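Local coordinates for protein probable amidase (Thermus thermophilus, PDB 2DC0) that is a probable amidase of the amidase signature family, whose alpha/beta fold is built around one large mixed sheet flanked by helices, at residues Thr166-Ser171 with Glu283-Leu288; Arg201-Ala206 with Ala332-Leu337; Glu279-Val284 with Leu384-Ser389. One frame throughout, in Å; residues are numbered along the deposited sequence.

Contact 1: Thr166-Ser171 with Glu283-Leu288; sequences TDTGGS and EVYTRL
Y285 reaches from helix 281-296 to the backbone of T168 and G169, in the loop that follows strand 163-166. Its CB points at the loop, and with CG anti to the backbone N (chi1 168°) the ring extends away from its own helix, so that the far half makes the contact. Y285 CE1 is the first ring atom to arrive: it lies 3.4 Å from T168 O, which sits at the ring edge, near its plane. Y285 CZ follows, 3.5 Å from G169 CA, which approaches the ring obliquely. Y285 OH ends the reach, 3.2 Å from G169 CA and 3.7 Å from T168 CG2; the T168 and Y285 side chains cross at about a right angle. Although G169 N is 3.3 Å from Y285 OH, the angle is too poor for a hydrogen bond. G169 has no side chain, and the phenol therefore rests directly on the main chain. T168 is held by other partners, its OG1 by D204 and its carbonyl by the S389 hydroxyl, while D167 forms a salt bridge with R173. The contact is fully buried, and its TDTGGS loop belongs to the glycine- and serine-rich signature region of the amidase family.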
loop_
_atom_site.group_PDB
_atom_site.type_symbol
_atom_site.label_atom_id
_atom_site.label_comp_id
_atom_site.label_asym_id
_atom_site.label_seq_id
_atom_site.Cartn_x
_atom_site.Cartn_y
_atom_site.Cartn_z
ATOM N N THR A 166 -6.958 -10.858 16.535
ATOM C CA THR A 166 -6.167 -10.004 15.648
ATOM C C THR A 166 -5.356 -10.848 14.676
ATOM O O THR A 166 -5.165 -12.042 14.887
ATOM C CB THR A 166 -5.191 -9.060 16.411
ATOM O OG1 THR A 166 -4.257 -9.832 17.177
ATOM C CG2 THR A 166 -5.967 -8.113 17.329
ATOM N N ASP A 167 -4.892 -10.220 13.604
ATOM C CA ASP A 167 -4.107 -10.914 12.592
ATOM C C ASP A 167 -3.056 -9.943 12.070
ATOM O O ASP A 167 -3.388 -8.902 11.501
ATOM C CB ASP A 167 -5.032 -11.366 11.454
ATOM C CG ASP A 167 -4.323 -12.225 10.417
ATOM O OD1 ASP A 167 -3.263 -11.803 9.910
ATOM O OD2 ASP A 167 -4.837 -13.319 10.101
ATOM N N THR A 168 -1.786 -10.277 12.281
ATOM C CA THR A 168 -0.686 -9.431 11.826
ATOM C C THR A 168 0.058 -10.150 10.706
ATOM O O THR A 168 0.451 -9.541 9.708
ATOM C CB THR A 168 0.299 -9.128 12.973
ATOM O OG1 THR A 168 -0.406 -8.506 14.061
ATOM C CG2 THR A 168 1.397 -8.189 12.492
ATOM N N GLY A 169 0.239 -11.456 10.885
ATOM C CA GLY A 169 0.921 -12.267 9.895
ATOM C C GLY A 169 0.121 -13.523 9.604
ATOM O O GLY A 169 0.569 -14.414 8.878
ATOM N N GLY A 170 -1.075 -13.584 10.182
ATOM C CA GLY A 170 -1.952 -14.730 9.996
ATOM C C GLY A 170 -2.630 -15.183 11.279
ATOM O O GLY A 170 -3.355 -16.174 11.290
ATOM N N SER A 171 -2.429 -14.436 12.359
ATOM C CA SER A 171 -2.985 -14.808 13.655
ATOM C C SER A 171 -4.487 -15.051 13.782
ATOM O O SER A 171 -4.952 -15.509 14.824
ATOM C CB SER A 171 -2.513 -13.815 14.704
ATOM O OG SER A 171 -1.169 -14.126 15.044
ATOM N N GLU A 283 11.283 -12.477 4.903
ATOM C CA GLU A 283 12.270 -11.651 5.608
ATOM C C GLU A 283 11.765 -10.221 5.824
ATOM O O GLU A 283 11.931 -9.664 6.907
ATOM C CB GLU A 283 13.584 -11.570 4.822
ATOM C CG GLU A 283 14.229 -12.882 4.424
ATOM C CD GLU A 283 15.387 -12.671 3.436
ATOM O OE1 GLU A 283 16.410 -12.057 3.830
ATOM O OE2 GLU A 283 15.266 -13.103 2.262
ATOM N N VAL A 284 11.165 -9.632 4.789
ATOM C CA VAL A 284 10.643 -8.270 4.874
ATOM C C VAL A 284 9.636 -8.163 6.014
ATOM O O VAL A 284 9.737 -7.282 6.871
ATOM C CB VAL A 284 9.943 -7.835 3.551
ATOM C CG1 VAL A 284 9.266 -6.480 3.733
ATOM C CG2 VAL A 284 10.962 -7.752 2.420
ATOM N N TYR A 285 8.668 -9.072 6.014
ATOM C CA TYR A 285 7.631 -9.109 7.039
ATOM C C TYR A 285 8.248 -9.249 8.429
ATOM O O TYR A 285 7.942 -8.489 9.354
ATOM C CB TYR A 285 6.684 -10.294 6.789
ATOM C CG TYR A 285 5.763 -10.574 7.954
ATOM C CD1 TYR A 285 4.576 -9.861 8.122
ATOM C CD2 TYR A 285 6.132 -11.484 8.948
ATOM C CE1 TYR A 285 3.788 -10.044 9.259
ATOM C CE2 TYR A 285 5.349 -11.669 10.084
ATOM C CZ TYR A 285 4.185 -10.942 10.236
ATOM O OH TYR A 285 3.446 -11.069 11.388
ATOM N N THR A 286 9.115 -10.240 8.567
ATOM C CA THR A 286 9.764 -10.509 9.841
ATOM C C THR A 286 10.488 -9.299 10.431
ATOM O O THR A 286 10.268 -8.943 11.589
ATOM C CB THR A 286 10.742 -11.675 9.701
ATOM O OG1 THR A 286 10.019 -12.838 9.289
ATOM C CG2 THR A 286 11.440 -11.963 11.032
ATOM N N ARG A 287 11.338 -8.659 9.635
ATOM C CA ARG A 287 12.075 -7.501 10.123
ATOM C C ARG A 287 11.162 -6.332 10.463
ATOM O O ARG A 287 11.316 -5.698 11.504
ATOM C CB ARG A 287 13.119 -7.061 9.092
ATOM C CG ARG A 287 14.090 -8.164 8.729
ATOM C CD ARG A 287 15.281 -7.648 7.937
ATOM N NE ARG A 287 16.211 -8.735 7.633
ATOM C CZ ARG A 287 17.494 -8.562 7.322
ATOM N NH1 ARG A 287 18.008 -7.340 7.276
ATOM N NH2 ARG A 287 18.264 -9.610 7.064
ATOM N N LEU A 288 10.202 -6.053 9.590
ATOM C CA LEU A 288 9.291 -4.946 9.816
ATOM C C LEU A 288 8.488 -5.119 11.106
ATOM O O LEU A 288 8.430 -4.210 11.929
ATOM C CB LEU A 288 8.353 -4.793 8.612
ATOM C CG LEU A 288 7.619 -3.453 8.521
ATOM C CD1 LEU A 288 7.125 -3.199 7.100
ATOM C CD2 LEU A 288 6.465 -3.460 9.508
#

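Contact 2: Arg201-Ala206 with Ala332-Leu337; sequences RSTDHA and AEREAL
R334, on helix 324-345, grips S202 end-on through two nitrogens, one to the main chain and one to the side chain. R334 NH2 donates to S202 OG at 3.1 Å, a fairly straight bond (N-H...O 155°) with the oxygen slightly tilted from the guanidinium plane. R334 NH1 donates to S202 O at 3.2 Å, coming in well above the carbonyl plane. A weak third bond, also 3.2 Å long, runs from R334 NH1 to T203 OG1. The arginine reaches this far with CG anti to the backbone N and a bend at chi3 (68°), which turns the guanidinium edge toward the loop. A second shell fixes the hydroxyls: S202 OG also bonds to E292 and T203 OG1 to S200, while R334 NH1 has a further weak bond to L390 O. The nearby carboxylate of E292 would be expected to offset the arginine's charge. Away from this buried, polar core the segments diverge. The partly exposed R201 and E333 turn to the second subunit: R201 forms a salt bridge with D329 of the second subunit, and E333 one with R201 of that subunit. The arrangement is an end-on, two-nitrogen arginine grip from a helix onto the loop between strands 182-185 and 206-210, set beside the subunit interface of this amidase fold.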
loop_
_atom_site.group_PDB
_atom_site.type_symbol
_atom_site.label_atom_id
_atom_site.label_comp_id
_atom_site.label_asym_id
_atom_site.label_seq_id
_atom_site.Cartn_x
_atom_site.Cartn_y
_atom_site.Cartn_z
ATOM N N ARG A 201 1.856 -1.833 14.596
ATOM C CA ARG A 201 0.806 -0.882 14.260
ATOM C C ARG A 201 0.487 -0.749 12.775
ATOM O O ARG A 201 -0.666 -0.527 12.420
ATOM C CB ARG A 201 1.143 0.499 14.824
ATOM C CG ARG A 201 1.085 0.601 16.345
ATOM C CD ARG A 201 1.654 1.936 16.802
ATOM N NE ARG A 201 0.941 3.058 16.198
ATOM C CZ ARG A 201 1.463 4.270 16.026
ATOM N NH1 ARG A 201 2.710 4.520 16.411
ATOM N NH2 ARG A 201 0.738 5.231 15.468
ATOM N N SER A 202 1.486 -0.881 11.903
ATOM C CA SER A 202 1.236 -0.735 10.469
ATOM C C SER A 202 0.885 -2.051 9.785
ATOM O O SER A 202 0.718 -2.098 8.564
ATOM C CB SER A 202 2.449 -0.101 9.772
ATOM O OG SER A 202 3.557 -0.980 9.750
ATOM N N THR A 203 0.755 -3.116 10.569
ATOM C CA THR A 203 0.430 -4.417 10.006
ATOM C C THR A 203 -0.663 -5.161 10.774
ATOM O O THR A 203 -1.226 -6.137 10.260
ATOM C CB THR A 203 1.692 -5.300 9.935
ATOM O OG1 THR A 203 2.752 -4.557 9.316
ATOM C CG2 THR A 203 1.423 -6.544 9.117
ATOM N N ASP A 204 -0.965 -4.710 11.996
ATOM C CA ASP A 204 -2.008 -5.355 12.818
ATOM C C ASP A 204 -3.398 -5.184 12.192
ATOM O O ASP A 204 -3.674 -4.181 11.535
ATOM C CB ASP A 204 -2.095 -4.739 14.226
ATOM C CG ASP A 204 -0.906 -5.059 15.110
ATOM O OD1 ASP A 204 -0.118 -5.980 14.797
ATOM O OD2 ASP A 204 -0.775 -4.374 16.152
ATOM N N HIS A 205 -4.269 -6.161 12.431
ATOM C CA HIS A 205 -5.652 -6.151 11.946
ATOM C C HIS A 205 -6.563 -6.751 13.021
ATOM O O HIS A 205 -6.191 -7.727 13.674
ATOM C CB HIS A 205 -5.842 -7.037 10.708
ATOM C CG HIS A 205 -5.178 -6.542 9.464
ATOM N ND1 HIS A 205 -3.811 -6.548 9.295
ATOM C CD2 HIS A 205 -5.701 -6.120 8.290
ATOM C CE1 HIS A 205 -3.520 -6.155 8.067
ATOM N NE2 HIS A 205 -4.649 -5.890 7.436
ATOM N N ALA A 206 -7.751 -6.177 13.197
ATOM C CA ALA A 206 -8.729 -6.710 14.143
ATOM C C ALA A 206 -9.762 -7.429 13.281
ATOM O O ALA A 206 -10.130 -6.938 12.213
ATOM C CB ALA A 206 -9.396 -5.581 14.928
ATOM N N ALA A 332 10.473 0.156 2.649
ATOM C CA ALA A 332 10.600 0.348 1.212
ATOM C C ALA A 332 10.356 -0.972 0.474
ATOM O O ALA A 332 9.731 -0.993 -0.584
ATOM C CB ALA A 332 11.998 0.897 0.870
ATOM N N GLU A 333 10.860 -2.069 1.028
ATOM C CA GLU A 333 10.678 -3.373 0.406
ATOM C C GLU A 333 9.204 -3.766 0.387
ATOM O O GLU A 333 8.751 -4.447 -0.538
ATOM C CB GLU A 333 11.493 -4.447 1.137
ATOM C CG GLU A 333 13.007 -4.316 0.970
ATOM C CD GLU A 333 13.438 -4.260 -0.491
ATOM O OE1 GLU A 333 12.975 -5.105 -1.289
ATOM O OE2 GLU A 333 14.249 -3.372 -0.845
ATOM N N ARG A 334 8.451 -3.346 1.401
ATOM C CA ARG A 334 7.027 -3.660 1.442
ATOM C C ARG A 334 6.316 -2.937 0.312
ATOM O O ARG A 334 5.475 -3.514 -0.366
ATOM C CB ARG A 334 6.389 -3.251 2.779
ATOM C CG ARG A 334 4.859 -3.240 2.706
ATOM C CD ARG A 334 4.182 -3.271 4.069
ATOM N NE ARG A 334 4.367 -2.053 4.850
ATOM C CZ ARG A 334 3.864 -1.881 6.068
ATOM N NH1 ARG A 334 3.148 -2.851 6.631
ATOM N NH2 ARG A 334 4.080 -0.751 6.729
ATOM N N GLU A 335 6.644 -1.663 0.115
ATOM C CA GLU A 335 6.001 -0.905 -0.948
ATOM C C GLU A 335 6.337 -1.512 -2.307
ATOM O O GLU A 335 5.493 -1.548 -3.202
ATOM C CB GLU A 335 6.419 0.571 -0.885
ATOM C CG GLU A 335 5.863 1.302 0.355
ATOM C CD GLU A 335 4.386 0.992 0.594
ATOM O OE1 GLU A 335 3.566 1.218 -0.333
ATOM O OE2 GLU A 335 4.043 0.521 1.707
ATOM N N ALA A 336 7.560 -2.009 -2.454
ATOM C CA ALA A 336 7.981 -2.620 -3.712
ATOM C C ALA A 336 7.156 -3.864 -4.068
ATOM O O ALA A 336 7.039 -4.212 -5.238
ATOM C CB ALA A 336 9.467 -2.981 -3.643
ATOM N N LEU A 337 6.584 -4.525 -3.066
ATOM C CA LEU A 337 5.792 -5.732 -3.301
ATOM C C LEU A 337 4.329 -5.450 -3.614
ATOM O O LEU A 337 3.629 -6.296 -4.176
ATOM C CB LEU A 337 5.855 -6.647 -2.080
ATOM C CG LEU A 337 7.230 -7.228 -1.730
ATOM C CD1 LEU A 337 7.191 -7.827 -0.334
ATOM C CD2 LEU A 337 7.617 -8.274 -2.760
#

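Contact 3: Glu279-Val284 with Leu384-Ser389; sequences EGVYEV and LTLPFS
L386 inserts its two methyl groups against V281 and Y282, at the first turn of helix 281-296. L386 CD1 meets V281 CG2 at 3.6 Å and lies 3.8 Å from V281 O. L386 CD2 takes the other neighbour, 3.8 Å from Y282 CD1, approaching that ring obliquely. The leucine straddles the two residues because its CG sits between the backbone N and the carbonyl carbon (chi1 69°), a less common rotamer. V281 slides past L386 in the opposite direction, whereas Y282 crosses it at about a right angle; the Y282 CB points away from the facing segment, yet its ring atom CD1 still touches L386. P387 adds a looser contact, P387 CG lying 4.4 Å from V281 CG2. No hydrogen bond crosses between the segments, and the side-chain contacts are apolar.

One step out, the backbones set these groups in place. G280, with positive phi (76°), is the N-cap residue, and G280 O accepts V284 N at 3.1 Å, closing the first turn. In the other segment, F388 N bonds to T385 O at 3.3 Å, while P387 CB lies over the centre of the F388 ring. T385 OG1 bonds to G169 O and T385 O accepts from R173 NH1, tying down the residue before L386. The phenol of Y282 reaches R378 by a weak hydrogen bond.

Farther out, Y282 packs on E379 and I382 of helix 377-382, L386 also touches Y285, and V281 meets L337 of helix 324-345. F388 packs on Q411 and V413 of strand 406-413. The short helix 386-390 thus lies between the start of helix 281-296 and the central sheet, with R173 of helix 173-179 against F388 and S389.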
loop_
_atom_site.group_PDB
_atom_site.type_symbol
_atom_site.label_atom_id
_atom_site.label_comp_id
_atom_site.label_asym_id
_atom_site.label_seq_id
_atom_site.Cartn_x
_atom_site.Cartn_y
_atom_site.Cartn_z
ATOM N N GLU A 279 9.283 -12.500 -3.818
ATOM C CA GLU A 279 10.563 -12.991 -3.324
ATOM C C GLU A 279 11.042 -12.165 -2.140
ATOM O O GLU A 279 10.993 -10.934 -2.164
ATOM C CB GLU A 279 11.611 -12.969 -4.439
ATOM C CG GLU A 279 11.172 -13.741 -5.676
ATOM C CD GLU A 279 12.309 -13.987 -6.645
ATOM O OE1 GLU A 279 12.983 -13.008 -7.038
ATOM O OE2 GLU A 279 12.525 -15.161 -7.015
ATOM N N GLY A 280 11.490 -12.864 -1.102
ATOM C CA GLY A 280 11.984 -12.219 0.101
ATOM C C GLY A 280 10.912 -11.658 1.022
ATOM O O GLY A 280 11.231 -11.003 2.011
ATOM N N VAL A 281 9.645 -11.931 0.726
ATOM C CA VAL A 281 8.555 -11.396 1.534
ATOM C C VAL A 281 8.598 -11.860 2.986
ATOM O O VAL A 281 8.217 -11.121 3.893
ATOM C CB VAL A 281 7.169 -11.747 0.921
ATOM C CG1 VAL A 281 6.884 -13.246 1.054
ATOM C CG2 VAL A 281 6.081 -10.927 1.603
ATOM N N TYR A 282 9.051 -13.088 3.204
ATOM C CA TYR A 282 9.155 -13.624 4.552
ATOM C C TYR A 282 10.080 -12.746 5.411
ATOM O O TYR A 282 9.703 -12.318 6.507
ATOM C CB TYR A 282 9.698 -15.051 4.495
ATOM C CG TYR A 282 9.903 -15.666 5.848
ATOM C CD1 TYR A 282 8.818 -16.062 6.624
ATOM C CD2 TYR A 282 11.188 -15.853 6.357
ATOM C CE1 TYR A 282 9.007 -16.634 7.871
ATOM C CE2 TYR A 282 11.389 -16.422 7.604
ATOM C CZ TYR A 282 10.293 -16.813 8.354
ATOM O OH TYR A 282 10.486 -17.406 9.581
ATOM N N GLU A 283 11.283 -12.477 4.903
ATOM C CA GLU A 283 12.270 -11.651 5.608
ATOM C C GLU A 283 11.765 -10.221 5.824
ATOM O O GLU A 283 11.931 -9.664 6.907
ATOM C CB GLU A 283 13.584 -11.570 4.822
ATOM C CG GLU A 283 14.229 -12.882 4.424
ATOM C CD GLU A 283 15.387 -12.671 3.436
ATOM O OE1 GLU A 283 16.410 -12.057 3.830
ATOM O OE2 GLU A 283 15.266 -13.103 2.262
ATOM N N VAL A 284 11.165 -9.632 4.789
ATOM C CA VAL A 284 10.643 -8.270 4.874
ATOM C C VAL A 284 9.636 -8.163 6.014
ATOM O O VAL A 284 9.737 -7.282 6.871
ATOM C CB VAL A 284 9.943 -7.835 3.551
ATOM C CG1 VAL A 284 9.266 -6.480 3.733
ATOM C CG2 VAL A 284 10.962 -7.752 2.420
ATOM N N LEU A 384 2.423 -18.526 3.956
ATOM C CA LEU A 384 1.196 -18.523 3.164
ATOM C C LEU A 384 0.238 -17.381 3.504
ATOM O O LEU A 384 -0.504 -16.901 2.647
ATOM C CB LEU A 384 0.458 -19.851 3.338
ATOM C CG LEU A 384 1.226 -21.084 2.860
ATOM C CD1 LEU A 384 0.417 -22.332 3.154
ATOM C CD2 LEU A 384 1.526 -20.961 1.376
ATOM N N THR A 385 0.259 -16.941 4.752
ATOM C CA THR A 385 -0.647 -15.886 5.184
ATOM C C THR A 385 -0.083 -14.472 5.277
ATOM O O THR A 385 -0.770 -13.503 4.944
ATOM C CB THR A 385 -1.251 -16.242 6.550
ATOM O OG1 THR A 385 -0.200 -16.613 7.454
ATOM C CG2 THR A 385 -2.222 -17.412 6.412
ATOM N N LEU A 386 1.164 -14.342 5.706
ATOM C CA LEU A 386 1.747 -13.019 5.899
ATOM C C LEU A 386 1.690 -11.975 4.774
ATOM O O LEU A 386 1.593 -10.783 5.051
ATOM C CB LEU A 386 3.196 -13.172 6.403
ATOM C CG LEU A 386 4.300 -13.729 5.487
ATOM C CD1 LEU A 386 4.756 -12.645 4.526
ATOM C CD2 LEU A 386 5.490 -14.188 6.353
ATOM N N PRO A 387 1.729 -12.395 3.499
ATOM C CA PRO A 387 1.685 -11.387 2.430
ATOM C C PRO A 387 0.444 -10.500 2.439
ATOM O O PRO A 387 0.528 -9.292 2.223
ATOM C CB PRO A 387 1.753 -12.228 1.152
ATOM C CG PRO A 387 2.466 -13.480 1.592
ATOM C CD PRO A 387 1.819 -13.750 2.929
ATOM N N PHE A 388 -0.704 -11.105 2.708
ATOM C CA PHE A 388 -1.969 -10.390 2.679
ATOM C C PHE A 388 -2.220 -9.460 3.865
ATOM O O PHE A 388 -2.922 -8.454 3.729
ATOM C CB PHE A 388 -3.068 -11.431 2.479
ATOM C CG PHE A 388 -2.702 -12.444 1.432
ATOM C CD1 PHE A 388 -2.515 -12.045 0.108
ATOM C CD2 PHE A 388 -2.400 -13.756 1.784
ATOM C CE1 PHE A 388 -2.023 -12.931 -0.847
ATOM C CE2 PHE A 388 -1.905 -14.655 0.837
ATOM C CZ PHE A 388 -1.714 -14.242 -0.482
ATOM N N SER A 389 -1.639 -9.784 5.015
ATOM C CA SER A 389 -1.771 -8.928 6.183
ATOM C C SER A 389 -0.700 -7.842 6.030
ATOM O O SER A 389 -0.937 -6.671 6.331
ATOM C CB SER A 389 -1.553 -9.725 7.474
ATOM O OG SER A 389 -0.413 -10.555 7.376
#

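From the N terminus, the chain supplies 166-171, then 201-206, then 279-288, which leads into helix 281-296 and serves contact 3 (279-284) and contact 1 (283-288), and finally 332-337 and 384-389. Contact 1 closes a loop of 111 residues, contact 2 one of 125 and contact 3 one of 99. Contact 2 crosses both of the others, since its loop starts inside that of contact 1 and ends inside that of contact 3. Contacts 1 and 3 follow one another and share E283 and V284. The three contact centres lie about 7 to 10 Å apart, so loops beside the central sheet, helices 281-296 and 324-345, and helix 386-390 form one buried cluster.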